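PDB 3LD3: inorganic pyrophosphatase from Anaplasma phagocytophilum, which probably hydrolyses inorganic pyrophosphate to two phosphate ions with the help of magnesium, working as a homohexamer. Local coordinates for residues V109-K121 / K170-K184. Residues are numbered along the deposited sequence; the frame is centred on the assembly and turned at random. Where two conformers were deposited one is given.
Sequences VRPVGVLMMNDEK and KFVSVGCWQDAASAK. With PO4 (phosphate ion), chain C.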
loop_
_atom_site.group_PDB
_atom_site.type_symbol
_atom_site.label_atom_id
_atom_site.label_comp_id
_atom_site.label_asym_id
_atom_site.label_seq_id
_atom_site.Cartn_x
_atom_site.Cartn_y
_atom_site.Cartn_z
ATOM N N VAL A 109 24.506 7.810 3.765
ATOM C CA VAL A 109 23.852 9.015 4.239
ATOM C C VAL A 109 24.850 10.025 4.814
ATOM O O VAL A 109 25.975 9.681 5.158
ATOM C CB VAL A 109 22.792 8.694 5.329
ATOM C CG1 VAL A 109 21.811 7.558 4.803
ATOM C CG2 VAL A 109 23.476 8.227 6.651
ATOM N N ARG A 110 24.387 11.264 4.875
ATOM C CA ARG A 110 25.145 12.371 5.433
ATOM C C ARG A 110 24.460 12.792 6.722
ATOM O O ARG A 110 23.307 13.200 6.667
ATOM C CB ARG A 110 25.053 13.596 4.532
ATOM C CG ARG A 110 25.777 13.583 3.281
ATOM C CD ARG A 110 25.854 15.042 2.792
ATOM N NE ARG A 110 24.604 15.566 2.214
ATOM C CZ ARG A 110 23.873 16.555 2.735
ATOM N NH1 ARG A 110 24.162 17.071 3.890
ATOM N NH2 ARG A 110 22.820 17.001 2.090
ATOM N N PRO A 111 25.145 12.691 7.877
ATOM C CA PRO A 111 24.558 13.206 9.133
ATOM C C PRO A 111 24.329 14.708 9.091
ATOM O O PRO A 111 25.217 15.471 8.628
ATOM C CB PRO A 111 25.616 12.874 10.190
ATOM C CG PRO A 111 26.448 11.822 9.575
ATOM C CD PRO A 111 26.465 12.095 8.111
ATOM N N VAL A 112 23.180 15.142 9.581
ATOM C CA VAL A 112 22.859 16.575 9.628
ATOM C C VAL A 112 22.590 17.096 11.044
ATOM O O VAL A 112 22.488 18.319 11.245
ATOM C CB VAL A 112 21.697 16.993 8.676
ATOM C CG1 VAL A 112 22.056 16.649 7.216
ATOM C CG2 VAL A 112 20.309 16.408 9.107
ATOM N N GLY A 113 22.502 16.204 12.016
ATOM C CA GLY A 113 22.262 16.620 13.387
ATOM C C GLY A 113 22.083 15.418 14.273
ATOM O O GLY A 113 22.152 14.256 13.833
ATOM N N VAL A 114 21.867 15.683 15.538
ATOM C CA VAL A 114 21.640 14.618 16.489
ATOM C C VAL A 114 20.716 15.103 17.589
ATOM O O VAL A 114 20.869 16.233 18.065
ATOM C CB VAL A 114 22.967 14.069 17.019
ATOM C CG1 VAL A 114 23.871 15.186 17.562
ATOM C CG2 VAL A 114 22.724 12.965 18.011
ATOM N N LEU A 115 19.750 14.261 17.947
ATOM C CA LEU A 115 18.842 14.574 19.026
ATOM C C LEU A 115 19.351 13.834 20.239
ATOM O O LEU A 115 19.386 12.596 20.265
ATOM C CB LEU A 115 17.410 14.152 18.695
ATOM C CG LEU A 115 16.335 14.487 19.710
ATOM C CD1 LEU A 115 16.284 16.000 20.011
ATOM C CD2 LEU A 115 14.956 13.937 19.201
ATOM N N MET A 116 19.757 14.583 21.263
ATOM C CA MET A 116 20.199 13.955 22.498
ATOM C C MET A 116 19.008 13.499 23.333
ATOM O O MET A 116 17.992 14.183 23.444
ATOM C CB MET A 116 21.070 14.918 23.328
ATOM C CG MET A 116 22.213 15.558 22.583
ATOM S SD MET A 116 23.270 14.435 21.642
ATOM C CE MET A 116 24.011 13.381 22.900
ATOM N N MET A 117 19.144 12.335 23.939
ATOM C CA MET A 117 18.135 11.823 24.819
ATOM C C MET A 117 18.737 10.759 25.697
ATOM O O MET A 117 19.728 10.113 25.320
ATOM C CB MET A 117 16.946 11.252 24.024
ATOM C CG MET A 117 17.243 10.008 23.260
ATOM S SD MET A 117 15.850 9.595 22.155
ATOM C CE MET A 117 15.805 11.034 21.106
ATOM N N ASN A 118 18.141 10.614 26.873
ATOM C CA ASN A 118 18.483 9.581 27.832
ATOM C C ASN A 118 17.270 8.688 28.017
ATOM O O ASN A 118 16.153 9.182 28.133
ATOM C CB ASN A 118 18.850 10.198 29.180
ATOM C CG ASN A 118 20.124 10.994 29.116
ATOM O OD1 ASN A 118 20.244 12.024 29.780
ATOM N ND2 ASN A 118 21.086 10.535 28.310
ATOM N N ASP A 119 17.493 7.382 28.042
ATOM C CA ASP A 119 16.393 6.434 28.251
ATOM C C ASP A 119 16.803 5.299 29.190
ATOM O O ASP A 119 17.794 5.425 29.916
ATOM C CB ASP A 119 15.869 5.935 26.898
ATOM C CG ASP A 119 16.873 5.070 26.145
ATOM O OD1 ASP A 119 16.525 4.623 25.034
ATOM O OD2 ASP A 119 17.975 4.818 26.660
ATOM N N GLU A 120 16.022 4.212 29.203
ATOM C CA GLU A 120 16.282 3.069 30.084
ATOM C C GLU A 120 17.631 2.379 29.794
ATOM O O GLU A 120 18.163 1.676 30.652
ATOM C CB GLU A 120 15.119 2.058 30.035
ATOM C CG GLU A 120 14.947 1.278 28.714
ATOM C CD GLU A 120 14.202 2.052 27.600
ATOM O OE1 GLU A 120 13.750 3.203 27.815
ATOM O OE2 GLU A 120 14.078 1.488 26.497
ATOM N N LYS A 121 18.194 2.610 28.606
ATOM C CA LYS A 121 19.526 2.095 28.247
ATOM C C LYS A 121 20.669 3.065 28.563
ATOM O O LYS A 121 21.830 2.717 28.358
ATOM C CB LYS A 121 19.584 1.754 26.754
ATOM C CG LYS A 121 18.516 0.787 26.307
ATOM C CD LYS A 121 18.593 0.522 24.827
ATOM C CE LYS A 121 17.663 1.416 24.032
ATOM N NZ LYS A 121 17.397 0.770 22.713
ATOM N N LYS A 170 10.185 1.344 30.597
ATOM C CA LYS A 170 10.936 2.194 29.703
ATOM C C LYS A 170 10.612 3.650 30.016
ATOM O O LYS A 170 9.601 3.959 30.638
ATOM C CB LYS A 170 10.597 1.852 28.266
ATOM C CG LYS A 170 10.917 0.398 27.914
ATOM C CD LYS A 170 10.591 0.095 26.480
ATOM C CE LYS A 170 10.590 -1.391 26.212
ATOM N NZ LYS A 170 10.589 -1.680 24.737
ATOM N N PHE A 171 11.499 4.547 29.614
ATOM C CA PHE A 171 11.265 5.975 29.740
ATOM C C PHE A 171 12.252 6.658 28.828
ATOM O O PHE A 171 13.322 6.107 28.552
ATOM C CB PHE A 171 11.470 6.465 31.183
ATOM C CG PHE A 171 12.872 6.324 31.669
ATOM C CD1 PHE A 171 13.796 7.347 31.462
ATOM C CD2 PHE A 171 13.284 5.158 32.301
ATOM C CE1 PHE A 171 15.106 7.221 31.883
ATOM C CE2 PHE A 171 14.594 5.015 32.730
ATOM C CZ PHE A 171 15.508 6.052 32.523
ATOM N N VAL A 172 11.871 7.838 28.362
ATOM C CA VAL A 172 12.728 8.669 27.544
ATOM C C VAL A 172 12.653 10.121 28.002
ATOM O O VAL A 172 11.576 10.696 28.153
ATOM C CB VAL A 172 12.341 8.592 26.078
ATOM C CG1 VAL A 172 13.364 9.360 25.226
ATOM C CG2 VAL A 172 12.242 7.120 25.624
ATOM N N SER A 173 13.807 10.703 28.263
ATOM C CA SER A 173 13.875 12.130 28.534
ATOM C C SER A 173 14.652 12.737 27.375
ATOM O O SER A 173 15.844 12.499 27.216
ATOM C CB SER A 173 14.521 12.412 29.891
ATOM O OG SER A 173 14.691 13.806 30.089
ATOM N N VAL A 174 13.932 13.482 26.542
ATOM C CA VAL A 174 14.480 14.028 25.316
ATOM C C VAL A 174 15.095 15.380 25.606
ATOM O O VAL A 174 14.454 16.206 26.261
ATOM C CB VAL A 174 13.403 14.134 24.219
ATOM C CG1 VAL A 174 13.976 14.832 22.948
ATOM C CG2 VAL A 174 12.888 12.725 23.870
ATOM N N GLY A 175 16.329 15.575 25.109
ATOM C CA GLY A 175 17.091 16.814 25.234
ATOM C C GLY A 175 16.993 17.705 24.010
ATOM O O GLY A 175 15.934 17.839 23.402
ATOM N N CYS A 176 18.107 18.311 23.626
ATOM C CA CYS A 176 18.101 19.263 22.534
ATOM C C CYS A 176 18.744 18.674 21.289
ATOM O O CYS A 176 19.457 17.687 21.368
ATOM C CB CYS A 176 18.847 20.515 22.942
ATOM S SG CYS A 176 18.011 21.339 24.295
ATOM N N TRP A 177 18.471 19.315 20.162
ATOM C CA TRP A 177 19.162 19.031 18.910
ATOM C C TRP A 177 20.565 19.633 18.959
ATOM O O TRP A 177 20.766 20.741 19.518
ATOM C CB TRP A 177 18.392 19.656 17.750
ATOM C CG TRP A 177 17.135 18.917 17.407
ATOM C CD1 TRP A 177 15.860 19.225 17.778
ATOM C CD2 TRP A 177 17.047 17.761 16.575
ATOM N NE1 TRP A 177 14.979 18.312 17.255
ATOM C CE2 TRP A 177 15.675 17.399 16.506
ATOM C CE3 TRP A 177 17.984 16.993 15.890
ATOM C CZ2 TRP A 177 15.234 16.301 15.793
ATOM C CZ3 TRP A 177 17.538 15.889 15.172
ATOM C CH2 TRP A 177 16.168 15.573 15.116
ATOM N N GLN A 178 21.531 18.914 18.404
ATOM C CA GLN A 178 22.870 19.459 18.123
ATOM C C GLN A 178 23.162 19.314 16.647
ATOM O O GLN A 178 22.502 18.519 15.951
ATOM C CB GLN A 178 23.909 18.747 18.959
ATOM C CG GLN A 178 23.564 18.806 20.448
ATOM C CD GLN A 178 24.638 18.227 21.334
ATOM O OE1 GLN A 178 25.475 17.433 20.897
ATOM N NE2 GLN A 178 24.611 18.614 22.606
ATOM N N ASP A 179 24.137 20.088 16.183
ATOM C CA ASP A 179 24.339 20.334 14.755
ATOM C C ASP A 179 25.070 19.167 14.076
ATOM O O ASP A 179 25.447 18.178 14.720
ATOM C CB ASP A 179 25.044 21.684 14.507
ATOM C CG ASP A 179 26.430 21.764 15.123
ATOM O OD1 ASP A 179 27.013 20.726 15.527
ATOM O OD2 ASP A 179 26.981 22.902 15.169
ATOM N N ALA A 180 25.244 19.275 12.770
ATOM C CA ALA A 180 25.907 18.210 12.005
ATOM C C ALA A 180 27.321 17.890 12.523
ATOM O O ALA A 180 27.715 16.724 12.625
ATOM C CB ALA A 180 25.938 18.559 10.527
ATOM N N ALA A 181 28.093 18.934 12.851
ATOM C CA ALA A 181 29.415 18.761 13.426
ATOM C C ALA A 181 29.429 17.889 14.677
ATOM O O ALA A 181 30.305 17.017 14.835
ATOM C CB ALA A 181 30.043 20.176 13.744
ATOM N N SER A 182 28.472 18.141 15.571
ATOM C CA SER A 182 28.330 17.363 16.802
ATOM C C SER A 182 27.974 15.918 16.494
ATOM O O SER A 182 28.538 15.009 17.082
ATOM C CB SER A 182 27.259 17.961 17.708
ATOM O OG SER A 182 27.625 19.248 18.147
ATOM N N ALA A 183 27.027 15.717 15.578
ATOM C CA ALA A 183 26.647 14.353 15.143
ATOM C C ALA A 183 27.856 13.605 14.569
ATOM O O ALA A 183 28.105 12.440 14.909
ATOM C CB ALA A 183 25.518 14.428 14.130
ATOM N N LYS A 184 28.650 14.285 13.739
ATOM C CA LYS A 184 29.840 13.650 13.207
ATOM C C LYS A 184 30.851 13.268 14.304
ATOM O O LYS A 184 31.478 12.219 14.219
ATOM C CB LYS A 184 30.470 14.504 12.069
ATOM C CG LYS A 184 29.524 14.597 10.871
ATOM C CD LYS A 184 30.069 15.306 9.624
ATOM C CE LYS A 184 30.016 16.745 9.737
ATOM N NZ LYS A 184 30.543 17.546 8.547
HETATM P P PO4 C . 14.361 1.094 21.077
HETATM O O1 PO4 C . 14.953 1.692 22.328
HETATM O O2 PO4 C . 13.873 -0.321 21.329
HETATM O O3 PO4 C . 13.170 1.905 20.608
HETATM O O4 PO4 C . 15.437 1.110 19.990
#
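Leu115 lays its CD1 methyl over one face of the Trp177 indole, 3.7 Å from the centroid of the five-membered ring and almost on its normal, a CH-pi contact. With Leu115 CG anti to the backbone N (chi1 -177°) and chi2 at 57°, CD1 also meets Val174 CG1 at 3.9 Å. Helix 150-162 packs on this same face of the sheet, touching Met117, Val174 and Trp177. On the other face, Val114 CG1 rests against Gln178 CB, and Val114 CB lies 3.9 Å from Ala183 CB, in the first turn of helix 180-195. Asp179 caps that helix, its OD1 accepting from Ser182 N.

Between the faces the backbones run antiparallel. Val114 and Gln178 exchange two hydrogen bonds, as do Asn118 and Ser173. Between these pairs a beta bulge shifts the register by one residue: Met116 N donates to Cys176 O, while Met116 O takes Gly175 N at 2.7 Å.

Beyond the Asn118-Ser173 pair, Glu120 folds back so that Phe171 N reaches Glu120 OE1 at 3.2 Å from above the carboxylate plane; OE2 is salt-bridged to Lys164. Lys121 NZ donates to O1 of a phosphate ion, probably from the crystallisation liquor, at 2.6 Å; Lys164 and the predicted substrate-binding residues Arg65 and Tyr163 bind it too. Edge strand 172-179 thus joins long strand 106-119 of the pyrophosphatase core sheet antiparallel, between the C-terminal helix and the predicted active site.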